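Local coordinates for MMS19 nucleotide excision repair protein homolog (Mus musculus, PDB 6TBL) that probably serves, as part of the cytosolic iron-sulfur assembly complex, to deliver iron-sulfur clusters to apoproteins of DNA metabolism and genome integrity, at residues T8-S11 with L12-A16. Sequence-based numbering, arbitrary orientation.
Sequences TLLS and LLLEA
Thr-8 O takes two donors, the backbone N of Leu-12 at 3.1 Å and the hydroxyl OG of Ser-11 at 2.5 Å, both reaching it from the same face of its carbonyl plane. This is the N-terminal turn of helix 9-16, a short surface helix in the HEAT 2 repeat of this C-terminal piece of MMS19, and Thr-8 occupies its N-cap position. The two donors differ in approach: the C=O...donor angle is 151° for Leu-12 N but 126° for Ser-11 OG, which bends in from the side. What brings the hydroxyl there is its first torsion (chi1 61°), which sets OG between the backbone N and the carbonyl carbon, turned back toward the helix start. An alanine at Ser-11 is likely to leave Thr-8 O with the Leu-12 amide alone of these two donors, so that the first turn loses its side-chain tie to the cap residue.

From here the helix runs in regular i to i+4 steps: Leu-13 N bonds to Leu-9 O at 2.8 Å, Leu-14 N to Leu-10 O at 2.9 Å, and Glu-15 N to Ser-11 O at 2.9 Å. The leucine side chains meet different surroundings. Leu-13 packs on helix 22-38, where its side chain meets Cys-31, Leu-32 and Leu-35, while its carbonyl accepts from Thr-28 OG1. Leu-10 and Leu-14, one turn apart, both touch His-46 in a loop and approach each other loosely, CG of Leu-10 lying 4.3 Å from CD1 of Leu-14.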
# COMPACT_ATOMS: atom_id res chain seq x y z
N THR A 8 14.51 -26.68 37.67
CA THR A 8 13.61 -27.60 36.98
C THR A 8 14.15 -27.94 35.60
O THR A 8 14.97 -27.22 35.02
CB THR A 8 12.21 -27.00 36.86
OG1 THR A 8 12.28 -25.78 36.12
CG2 THR A 8 11.63 -26.73 38.23
N LEU A 9 13.66 -29.06 35.06
CA LEU A 9 14.03 -29.44 33.70
C LEU A 9 13.51 -28.44 32.68
O LEU A 9 14.13 -28.24 31.63
CB LEU A 9 13.52 -30.85 33.38
CG LEU A 9 12.03 -31.01 33.03
CD1 LEU A 9 11.78 -32.42 32.52
CD2 LEU A 9 11.13 -30.70 34.23
N LEU A 10 12.37 -27.81 32.96
CA LEU A 10 11.86 -26.79 32.05
C LEU A 10 12.81 -25.61 31.97
O LEU A 10 13.08 -25.10 30.87
CB LEU A 10 10.47 -26.34 32.50
CG LEU A 10 9.84 -25.27 31.61
CD1 LEU A 10 9.72 -25.78 30.18
CD2 LEU A 10 8.49 -24.85 32.16
N SER A 11 13.33 -25.16 33.11
CA SER A 11 14.31 -24.08 33.09
C SER A 11 15.58 -24.49 32.36
O SER A 11 16.22 -23.66 31.71
CB SER A 11 14.63 -23.64 34.52
OG SER A 11 15.18 -24.70 35.27
N LEU A 12 15.96 -25.76 32.45
CA LEU A 12 17.15 -26.22 31.73
C LEU A 12 16.88 -26.32 30.24
O LEU A 12 17.76 -26.05 29.42
CB LEU A 12 17.62 -27.56 32.29
CG LEU A 12 17.99 -27.52 33.77
CD1 LEU A 12 18.43 -28.89 34.26
CD2 LEU A 12 19.07 -26.48 34.03
N LEU A 13 15.66 -26.72 29.86
CA LEU A 13 15.29 -26.72 28.45
C LEU A 13 15.27 -25.31 27.89
O LEU A 13 15.72 -25.07 26.76
CB LEU A 13 13.93 -27.39 28.26
CG LEU A 13 13.86 -28.90 28.45
CD1 LEU A 13 12.42 -29.38 28.35
CD2 LEU A 13 14.72 -29.60 27.42
N LEU A 14 14.74 -24.36 28.66
CA LEU A 14 14.71 -22.98 28.20
C LEU A 14 16.11 -22.40 28.08
O LEU A 14 16.44 -21.74 27.09
CB LEU A 14 13.85 -22.14 29.14
CG LEU A 14 12.37 -22.53 29.20
CD1 LEU A 14 11.63 -21.67 30.21
CD2 LEU A 14 11.73 -22.41 27.83
N GLU A 15 16.96 -22.64 29.09
CA GLU A 15 18.33 -22.15 29.04
C GLU A 15 19.16 -22.85 27.96
O GLU A 15 20.16 -22.29 27.52
CB GLU A 15 18.99 -22.32 30.40
CG GLU A 15 18.53 -21.30 31.43
CD GLU A 15 18.89 -19.88 31.04
OE1 GLU A 15 20.03 -19.67 30.58
OE2 GLU A 15 18.03 -18.98 31.18
N ALA A 16 18.76 -24.05 27.54
CA ALA A 16 19.47 -24.73 26.47
C ALA A 16 19.27 -24.03 25.12
O ALA A 16 20.09 -24.23 24.22
CB ALA A 16 19.02 -26.18 26.37